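Putative methylthioribose-1-phosphate isomerase (Pyrococcus horikoshii OT3, PDB 6A34) probably catalyses the interconversion of methylthioribose-1-phosphate and methylthioribulose-1-phosphate in the methionine salvage pathway. Local coordinates at residues M1-R15 against A140-Y153. Residues are numbered along the deposited sequence; the frame is centred on the assembly and turned at random.
Sequences MEIRYTPKELTKLPR and ADEDVEANLRMGHY
The N-terminal arm, residues 1-15, runs along the long helix 125-157, and the H152 ring of that helix packs against I3, R4 and Y5. With CG beside its backbone N (chi1 -68°), H152 turns ND1 back toward the preceding helical turn. There ND1 donates a nearly straight hydrogen bond to L148 O (2.7 Å). This fixes the ring, whose NE2 accepts a weak bond from Y5 N at 3.4 Å. I3 CA sits over one ring face, a CH-pi contact, while the Y5 ring meets H152 rim to rim. Without the imidazole, as with an alanine here, Y5 N would probably lose that acceptor and a gap would open beneath I3. R4 forms a salt bridge and Y5 OH a hydrogen bond with D190, just past helix 180-189, on the Rossmann-like part of this eIF-2B-family fold. T6 and E9 form a capping box on the short helix 7-10, where P7 CD and L10 CD1 pack on the two methyls of L148. At the far end, R15 lays its guanidinium face on V144 CG2, while NH1 makes an in-plane salt bridge to D141 OD1 (2.7 Å). The poorly ordered M1 places CG over the Y153 ring, 3.9 Å from its centroid.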
ATOM      1  N   MET A   1      12.964  -8.791 -35.560  1.00 88.26           N
ATOM      2  CA  MET A   1      13.131  -9.274 -34.146  1.00 87.01           C
ATOM      3  C   MET A   1      13.745 -10.683 -34.158  1.00 84.92           C
ATOM      4  O   MET A   1      13.103 -11.655 -34.595  1.00 88.52           O
ATOM      5  CB  MET A   1      11.786  -9.300 -33.403  1.00 88.64           C
ATOM      6  CG  MET A   1      11.883  -9.573 -31.896  1.00 84.30           C
ATOM      7  SD  MET A   1      13.081  -8.520 -31.014  1.00 85.60           S
ATOM      8  CE  MET A   1      12.727  -6.881 -31.652  1.00 88.98           C
ATOM      9  N   GLU A   2      14.996 -10.772 -33.693  1.00 71.86           N
ATOM     10  CA  GLU A   2      15.630 -12.042 -33.416  1.00 72.30           C
ATOM     11  C   GLU A   2      15.595 -12.270 -31.901  1.00 67.20           C
ATOM     12  O   GLU A   2      15.919 -11.370 -31.092  1.00 56.85           O
ATOM     13  CB  GLU A   2      17.043 -12.139 -34.014  1.00 81.27           C
ATOM     14  CG  GLU A   2      18.119 -11.307 -33.315  1.00 87.86           C
ATOM     15  CD  GLU A   2      19.559 -11.751 -33.569  1.00 93.41           C
ATOM     16  OE1 GLU A   2      19.766 -12.697 -34.359  1.00 93.36           O
ATOM     17  OE2 GLU A   2      20.480 -11.151 -32.971  1.00 98.88           O
ATOM     18  N   ILE A   3      15.135 -13.477 -31.555  1.00 58.35           N
ATOM     19  CA  ILE A   3      15.232 -14.055 -30.243  1.00 57.96           C
ATOM     20  C   ILE A   3      16.703 -14.433 -30.023  1.00 55.53           C
ATOM     21  O   ILE A   3      17.223 -15.298 -30.719  1.00 62.27           O
ATOM     22  CB  ILE A   3      14.286 -15.273 -30.123  1.00 54.26           C
ATOM     23  CG1 ILE A   3      12.863 -14.965 -30.608  1.00 55.48           C
ATOM     24  CG2 ILE A   3      14.293 -15.824 -28.712  1.00 54.60           C
ATOM     25  CD1 ILE A   3      12.316 -13.641 -30.151  1.00 57.97           C
ATOM     26  N   ARG A   4      17.345 -13.763 -29.060  1.00 48.39           N
ATOM     27  CA  ARG A   4      18.754 -13.883 -28.761  1.00 47.44           C
ATOM     28  C   ARG A   4      18.972 -14.830 -27.574  1.00 49.52           C
ATOM     29  O   ARG A   4      20.102 -15.287 -27.349  1.00 51.89           O
ATOM     30  CB  ARG A   4      19.352 -12.505 -28.436  1.00 47.42           C
ATOM     31  CG  ARG A   4      19.340 -11.519 -29.600  1.00 47.90           C
ATOM     32  CD  ARG A   4      19.623 -10.064 -29.214  1.00 48.74           C
ATOM     33  NE  ARG A   4      18.644  -9.463 -28.300  1.00 40.49           N
ATOM     34  CZ  ARG A   4      18.939  -8.983 -27.090  1.00 44.32           C
ATOM     35  NH1 ARG A   4      20.124  -9.233 -26.540  1.00 35.50           N
ATOM     36  NH2 ARG A   4      18.046  -8.236 -26.448  1.00 38.99           N
ATOM     37  N   TYR A   5      17.923 -15.084 -26.784  1.00 46.46           N
ATOM     38  CA  TYR A   5      18.050 -15.896 -25.575  1.00 47.41           C
ATOM     39  C   TYR A   5      17.040 -17.049 -25.614  1.00 42.00           C
ATOM     40  O   TYR A   5      15.983 -16.920 -26.199  1.00 43.13           O
ATOM     41  CB  TYR A   5      17.888 -15.047 -24.310  1.00 48.98           C
ATOM     42  CG  TYR A   5      18.937 -13.980 -24.104  1.00 51.83           C
ATOM     43  CD1 TYR A   5      20.202 -14.298 -23.628  1.00 53.72           C
ATOM     44  CD2 TYR A   5      18.655 -12.642 -24.362  1.00 48.15           C
ATOM     45  CE1 TYR A   5      21.162 -13.320 -23.425  1.00 56.32           C
ATOM     46  CE2 TYR A   5      19.603 -11.655 -24.181  1.00 46.86           C
ATOM     47  CZ  TYR A   5      20.861 -11.999 -23.715  1.00 54.58           C
ATOM     48  OH  TYR A   5      21.797 -11.033 -23.508  1.00 50.22           O
ATOM     49  N   THR A   6      17.428 -18.181 -25.014  1.00 39.64           N
ATOM     50  CA  THR A   6      16.538 -19.291 -24.685  1.00 39.94           C
ATOM     51  C   THR A   6      16.003 -19.085 -23.268  1.00 38.42           C
ATOM     52  O   THR A   6      16.605 -18.369 -22.468  1.00 33.26           O
ATOM     53  CB  THR A   6      17.272 -20.640 -24.780  1.00 41.03           C
ATOM     54  OG1 THR A   6      18.263 -20.618 -23.762  1.00 37.65           O
ATOM     55  CG2 THR A   6      17.924 -20.918 -26.126  1.00 39.67           C
ATOM     56  N   PRO A   7      14.859 -19.703 -22.907  1.00 36.20           N
ATOM     57  CA  PRO A   7      14.358 -19.655 -21.540  1.00 39.19           C
ATOM     58  C   PRO A   7      15.420 -19.925 -20.481  1.00 39.74           C
ATOM     59  O   PRO A   7      15.463 -19.201 -19.525  1.00 44.17           O
ATOM     60  CB  PRO A   7      13.310 -20.762 -21.530  1.00 39.09           C
ATOM     61  CG  PRO A   7      12.745 -20.708 -22.913  1.00 35.91           C
ATOM     62  CD  PRO A   7      13.940 -20.420 -23.799  1.00 37.54           C
ATOM     63  N   LYS A   8      16.297 -20.904 -20.721  1.00 46.22           N
ATOM     64  CA  LYS A   8      17.262 -21.386 -19.719  1.00 47.70           C
ATOM     65  C   LYS A   8      18.383 -20.378 -19.528  1.00 43.41           C
ATOM     66  O   LYS A   8      19.016 -20.353 -18.479  1.00 45.28           O
ATOM     67  CB  LYS A   8      17.885 -22.732 -20.109  1.00 60.75           C
ATOM     68  CG  LYS A   8      17.244 -23.934 -19.425  1.00 72.88           C
ATOM     69  CD  LYS A   8      17.488 -25.271 -20.113  1.00 77.40           C
ATOM     70  CE  LYS A   8      16.886 -26.426 -19.335  1.00 83.23           C
ATOM     71  NZ  LYS A   8      16.865 -27.686 -20.122  1.00 88.21           N
ATOM     72  N   GLU A   9      18.611 -19.542 -20.535  1.00 42.11           N
ATOM     73  CA  GLU A   9      19.582 -18.465 -20.386  1.00 48.16           C
ATOM     74  C   GLU A   9      18.990 -17.287 -19.593  1.00 43.51           C
ATOM     75  O   GLU A   9      19.761 -16.451 -19.124  1.00 42.91           O
ATOM     76  CB  GLU A   9      20.096 -17.997 -21.754  1.00 47.02           C
ATOM     77  CG  GLU A   9      21.004 -19.006 -22.428  1.00 49.30           C
ATOM     78  CD  GLU A   9      21.386 -18.657 -23.855  1.00 52.41           C
ATOM     79  OE1 GLU A   9      20.522 -18.196 -24.611  1.00 54.94           O
ATOM     80  OE2 GLU A   9      22.554 -18.866 -24.209  1.00 68.05           O
ATOM     81  N   LEU A  10      17.652 -17.203 -19.481  1.00 42.81           N
ATOM     82  CA  LEU A  10      16.949 -16.035 -18.880  1.00 39.04           C
ATOM     83  C   LEU A  10      16.577 -16.279 -17.409  1.00 38.20           C
ATOM     84  O   LEU A  10      16.472 -15.339 -16.632  1.00 38.90           O
ATOM     85  CB  LEU A  10      15.710 -15.724 -19.720  1.00 38.57           C
ATOM     86  CG  LEU A  10      15.995 -15.090 -21.084  1.00 37.55           C
ATOM     87  CD1 LEU A  10      14.706 -14.924 -21.856  1.00 38.52           C
ATOM     88  CD2 LEU A  10      16.723 -13.754 -20.962  1.00 36.01           C
ATOM     89  N   THR A  11      16.379 -17.541 -17.017  1.00 40.38           N
ATOM     90  CA  THR A  11      15.962 -17.862 -15.652  1.00 37.74           C
ATOM     91  C   THR A  11      16.595 -19.182 -15.216  1.00 38.59           C
ATOM     92  O   THR A  11      16.903 -20.013 -16.044  1.00 39.40           O
ATOM     93  CB  THR A  11      14.439 -17.993 -15.537  1.00 33.88           C
ATOM     94  OG1 THR A  11      14.108 -18.061 -14.145  1.00 35.72           O
ATOM     95  CG2 THR A  11      13.910 -19.214 -16.262  1.00 33.45           C
ATOM     96  N   LYS A  12      16.724 -19.355 -13.903  1.00 38.17           N
ATOM     97  CA  LYS A  12      17.175 -20.595 -13.308  1.00 42.91           C
ATOM     98  C   LYS A  12      15.979 -21.390 -12.772  1.00 40.46           C
ATOM     99  O   LYS A  12      16.133 -22.499 -12.324  1.00 44.13           O
ATOM    100  CB  LYS A  12      18.151 -20.313 -12.167  1.00 45.68           C
ATOM    101  CG  LYS A  12      19.522 -19.812 -12.592  1.00 52.96           C
ATOM    102  CD  LYS A  12      20.323 -19.245 -11.417  1.00 60.43           C
ATOM    103  CE  LYS A  12      21.467 -18.354 -11.861  1.00 73.20           C
ATOM    104  NZ  LYS A  12      21.527 -17.093 -11.080  1.00 81.67           N
ATOM    105  N   LEU A  13      14.794 -20.789 -12.818  1.00 41.56           N
ATOM    106  CA  LEU A  13      13.591 -21.410 -12.353  1.00 41.59           C
ATOM    107  C   LEU A  13      13.156 -22.476 -13.350  1.00 40.19           C
ATOM    108  O   LEU A  13      13.255 -22.267 -14.564  1.00 34.89           O
ATOM    109  CB  LEU A  13      12.481 -20.356 -12.224  1.00 40.64           C
ATOM    110  CG  LEU A  13      12.608 -19.378 -11.056  1.00 41.75           C
ATOM    111  CD1 LEU A  13      11.575 -18.270 -11.175  1.00 37.80           C
ATOM    112  CD2 LEU A  13      12.472 -20.074  -9.711  1.00 40.87           C
ATOM    113  N   PRO A  14      12.554 -23.585 -12.861  1.00 39.67           N
ATOM    114  CA  PRO A  14      11.814 -24.503 -13.721  1.00 40.44           C
ATOM    115  C   PRO A  14      10.510 -23.840 -14.171  1.00 39.18           C
ATOM    116  O   PRO A  14      10.105 -22.804 -13.608  1.00 38.40           O
ATOM    117  CB  PRO A  14      11.439 -25.663 -12.791  1.00 44.30           C
ATOM    118  CG  PRO A  14      11.264 -24.962 -11.458  1.00 46.44           C
ATOM    119  CD  PRO A  14      12.351 -23.899 -11.439  1.00 41.06           C
ATOM    120  N   ARG A  15       9.863 -24.449 -15.167  1.00 37.87           N
ATOM    121  CA  ARG A  15       8.547 -24.061 -15.569  1.00 35.27           C
ATOM    122  C   ARG A  15       7.637 -24.112 -14.334  1.00 37.26           C
ATOM    123  O   ARG A  15       7.838 -24.907 -13.426  1.00 34.19           O
ATOM    124  CB  ARG A  15       8.085 -24.911 -16.755  1.00 36.85           C
ATOM    125  CG  ARG A  15       8.501 -24.322 -18.092  1.00 40.12           C
ATOM    126  CD  ARG A  15       8.853 -25.200 -19.268  1.00 37.83           C
ATOM    127  NE  ARG A  15       7.712 -25.293 -20.137  1.00 37.92           N
ATOM    128  CZ  ARG A  15       7.672 -25.389 -21.469  1.00 34.98           C
ATOM    129  NH1 ARG A  15       6.564 -25.864 -21.986  1.00 32.47           N
ATOM    130  NH2 ARG A  15       8.632 -24.986 -22.279  1.00 34.25           N
ATOM    131  N   ALA A 140       1.287 -25.194 -23.423  1.00 43.19           N
ATOM    132  CA  ALA A 140       2.335 -24.722 -22.545  1.00 40.56           C
ATOM    133  C   ALA A 140       3.395 -23.987 -23.364  1.00 40.06           C
ATOM    134  O   ALA A 140       3.727 -22.862 -23.010  1.00 36.25           O
ATOM    135  CB  ALA A 140       2.939 -25.841 -21.745  1.00 42.82           C
ATOM    136  N   ASP A 141       3.884 -24.612 -24.448  1.00 36.54           N
ATOM    137  CA  ASP A 141       5.009 -24.083 -25.225  1.00 35.24           C
ATOM    138  C   ASP A 141       4.654 -22.747 -25.894  1.00 34.84           C
ATOM    139  O   ASP A 141       5.528 -21.928 -26.098  1.00 37.75           O
ATOM    140  CB  ASP A 141       5.489 -25.060 -26.308  1.00 39.89           C
ATOM    141  CG  ASP A 141       6.055 -26.368 -25.773  1.00 43.93           C
ATOM    142  OD1 ASP A 141       6.511 -26.379 -24.606  1.00 44.79           O
ATOM    143  OD2 ASP A 141       5.958 -27.390 -26.502  1.00 44.96           O
ATOM    144  N   GLU A 142       3.400 -22.577 -26.302  1.00 33.46           N
ATOM    145  CA  GLU A 142       2.921 -21.344 -26.924  1.00 41.80           C
ATOM    146  C   GLU A 142       3.031 -20.184 -25.924  1.00 39.38           C
ATOM    147  O   GLU A 142       3.324 -19.063 -26.311  1.00 36.74           O
ATOM    148  CB  GLU A 142       1.461 -21.474 -27.385  1.00 40.19           C
ATOM    149  CG  GLU A 142       1.333 -22.061 -28.786  1.00 42.66           C
ATOM    150  CD  GLU A 142       0.003 -22.733 -29.101  1.00 43.60           C
ATOM    151  OE1 GLU A 142      -1.005 -22.411 -28.436  1.00 42.27           O
ATOM    152  OE2 GLU A 142      -0.018 -23.600 -30.006  1.00 50.31           O
ATOM    153  N   ASP A 143       2.725 -20.453 -24.652  1.00 37.16           N
ATOM    154  CA  ASP A 143       2.801 -19.422 -23.656  1.00 35.92           C
ATOM    155  C   ASP A 143       4.259 -19.002 -23.522  1.00 34.89           C
ATOM    156  O   ASP A 143       4.586 -17.809 -23.580  1.00 31.90           O
ATOM    157  CB  ASP A 143       2.257 -19.839 -22.299  1.00 37.73           C
ATOM    158  CG  ASP A 143       2.214 -18.649 -21.362  1.00 37.93           C
ATOM    159  OD1 ASP A 143       1.443 -17.710 -21.656  1.00 36.75           O
ATOM    160  OD2 ASP A 143       2.994 -18.646 -20.396  1.00 33.83           O
ATOM    161  N   VAL A 144       5.138 -20.000 -23.471  1.00 34.14           N
ATOM    162  CA  VAL A 144       6.538 -19.740 -23.251  1.00 34.69           C
ATOM    163  C   VAL A 144       7.093 -18.973 -24.444  1.00 35.65           C
ATOM    164  O   VAL A 144       7.909 -18.066 -24.241  1.00 37.35           O
ATOM    165  CB  VAL A 144       7.355 -21.006 -22.928  1.00 32.19           C
ATOM    166  CG1 VAL A 144       8.841 -20.696 -22.751  1.00 32.44           C
ATOM    167  CG2 VAL A 144       6.843 -21.688 -21.674  1.00 33.76           C
ATOM    168  N   GLU A 145       6.629 -19.276 -25.660  1.00 37.08           N
ATOM    169  CA  GLU A 145       7.247 -18.610 -26.806  1.00 42.31           C
ATOM    170  C   GLU A 145       6.647 -17.211 -26.995  1.00 34.30           C
ATOM    171  O   GLU A 145       7.332 -16.311 -27.437  1.00 34.15           O
ATOM    172  CB  GLU A 145       7.343 -19.506 -28.044  1.00 48.45           C
ATOM    173  CG  GLU A 145       6.078 -20.160 -28.531  1.00 58.75           C
ATOM    174  CD  GLU A 145       6.314 -21.404 -29.390  1.00 57.16           C
ATOM    175  OE1 GLU A 145       5.384 -21.801 -30.108  1.00 52.70           O
ATOM    176  OE2 GLU A 145       7.410 -21.997 -29.310  1.00 63.42           O
ATOM    177  N   ALA A 146       5.411 -17.003 -26.559  1.00 36.05           N
ATOM    178  CA  ALA A 146       4.818 -15.668 -26.542  1.00 33.37           C
ATOM    179  C   ALA A 146       5.637 -14.793 -25.591  1.00 31.89           C
ATOM    180  O   ALA A 146       5.959 -13.666 -25.897  1.00 35.55           O
ATOM    181  CB  ALA A 146       3.371 -15.741 -26.130  1.00 35.29           C
ATOM    182  N   ASN A 147       6.027 -15.361 -24.452  1.00 32.86           N
ATOM    183  CA  ASN A 147       6.750 -14.636 -23.425  1.00 33.10           C
ATOM    184  C   ASN A 147       8.152 -14.293 -23.927  1.00 36.44           C
ATOM    185  O   ASN A 147       8.647 -13.180 -23.680  1.00 35.52           O
ATOM    186  CB  ASN A 147       6.770 -15.398 -22.102  1.00 33.25           C
ATOM    187  CG  ASN A 147       5.381 -15.522 -21.524  1.00 34.87           C
ATOM    188  OD1 ASN A 147       4.494 -14.737 -21.875  1.00 34.98           O
ATOM    189  ND2 ASN A 147       5.197 -16.480 -20.631  1.00 32.23           N
ATOM    190  N   LEU A 148       8.768 -15.218 -24.664  1.00 37.34           N
ATOM    191  CA  LEU A 148      10.086 -14.963 -25.192  1.00 36.05           C
ATOM    192  C   LEU A 148      10.070 -13.738 -26.123  1.00 33.00           C
ATOM    193  O   LEU A 148      10.926 -12.867 -26.030  1.00 32.67           O
ATOM    194  CB  LEU A 148      10.569 -16.197 -25.938  1.00 39.09           C
ATOM    195  CG  LEU A 148      11.369 -17.187 -25.115  1.00 42.54           C
ATOM    196  CD1 LEU A 148      11.640 -18.447 -25.944  1.00 48.61           C
ATOM    197  CD2 LEU A 148      12.667 -16.564 -24.641  1.00 42.93           C
ATOM    198  N   ARG A 149       9.088 -13.685 -27.013  1.00 35.47           N
ATOM    199  CA  ARG A 149       8.939 -12.589 -27.955  1.00 37.24           C
ATOM    200  C   ARG A 149       8.675 -11.275 -27.203  1.00 38.04           C
ATOM    201  O   ARG A 149       9.349 -10.268 -27.467  1.00 37.51           O
ATOM    202  CB  ARG A 149       7.816 -12.895 -28.949  1.00 39.41           C
ATOM    203  CG  ARG A 149       8.148 -13.994 -29.956  1.00 39.48           C
ATOM    204  CD  ARG A 149       7.089 -14.199 -31.019  1.00 39.60           C
ATOM    205  NE  ARG A 149       5.727 -14.395 -30.517  1.00 45.16           N
ATOM    206  CZ  ARG A 149       5.140 -15.578 -30.348  1.00 48.21           C
ATOM    207  NH1 ARG A 149       5.868 -16.680 -30.426  1.00 45.49           N
ATOM    208  NH2 ARG A 149       3.834 -15.647 -30.122  1.00 40.97           N
ATOM    209  N   MET A 150       7.705 -11.282 -26.280  1.00 32.92           N
ATOM    210  CA  MET A 150       7.379 -10.079 -25.494  1.00 35.75           C
ATOM    211  C   MET A 150       8.649  -9.509 -24.850  1.00 34.81           C
ATOM    212  O   MET A 150       8.850  -8.329 -24.851  1.00 39.39           O
ATOM    213  CB  MET A 150       6.403 -10.396 -24.360  1.00 37.68           C
ATOM    214  CG  MET A 150       4.961 -10.145 -24.677  1.00 41.18           C
ATOM    215  SD  MET A 150       3.968 -10.800 -23.293  1.00 41.76           S
ATOM    216  CE  MET A 150       3.497 -12.414 -23.914  1.00 42.33           C
ATOM    217  N   GLY A 151       9.471 -10.374 -24.253  1.00 36.05           N
ATOM    218  CA  GLY A 151      10.648  -9.958 -23.509  1.00 35.98           C
ATOM    219  C   GLY A 151      11.605  -9.177 -24.387  1.00 40.06           C
ATOM    220  O   GLY A 151      12.137  -8.137 -23.969  1.00 36.27           O
ATOM    221  N   HIS A 152      11.851  -9.710 -25.592  1.00 38.19           N
ATOM    222  CA  HIS A 152      12.813  -9.121 -26.533  1.00 36.98           C
ATOM    223  C   HIS A 152      12.230  -7.833 -27.123  1.00 34.44           C
ATOM    224  O   HIS A 152      12.972  -6.851 -27.256  1.00 35.59           O
ATOM    225  CB  HIS A 152      13.255 -10.121 -27.624  1.00 35.55           C
ATOM    226  CG  HIS A 152      14.078 -11.244 -27.095  1.00 36.10           C
ATOM    227  ND1 HIS A 152      13.514 -12.354 -26.499  1.00 35.73           N
ATOM    228  CD2 HIS A 152      15.415 -11.404 -26.992  1.00 38.07           C
ATOM    229  CE1 HIS A 152      14.477 -13.166 -26.082  1.00 38.48           C
ATOM    230  NE2 HIS A 152      15.650 -12.603 -26.361  1.00 36.52           N
ATOM    231  N   TYR A 153      10.933  -7.829 -27.460  1.00 34.24           N
ATOM    232  CA  TYR A 153      10.270  -6.590 -27.957  1.00 36.29           C
ATOM    233  C   TYR A 153      10.304  -5.490 -26.894  1.00 34.50           C
ATOM    234  O   TYR A 153      10.669  -4.376 -27.192  1.00 35.94           O
ATOM    235  CB  TYR A 153       8.813  -6.814 -28.327  1.00 35.28           C
ATOM    236  CG  TYR A 153       8.608  -7.460 -29.669  1.00 38.56           C
ATOM    237  CD1 TYR A 153       9.096  -6.863 -30.819  1.00 39.10           C
ATOM    238  CD2 TYR A 153       7.869  -8.628 -29.796  1.00 38.38           C
ATOM    239  CE1 TYR A 153       8.884  -7.425 -32.065  1.00 40.40           C
ATOM    240  CE2 TYR A 153       7.668  -9.215 -31.031  1.00 39.64           C
ATOM    241  CZ  TYR A 153       8.181  -8.609 -32.164  1.00 38.83           C
ATOM    242  OH  TYR A 153       7.965  -9.145 -33.386  1.00 43.63           O
TER
HETATM  243  O   HOH W   1      15.716  -7.463 -27.650  1.00 41.47           O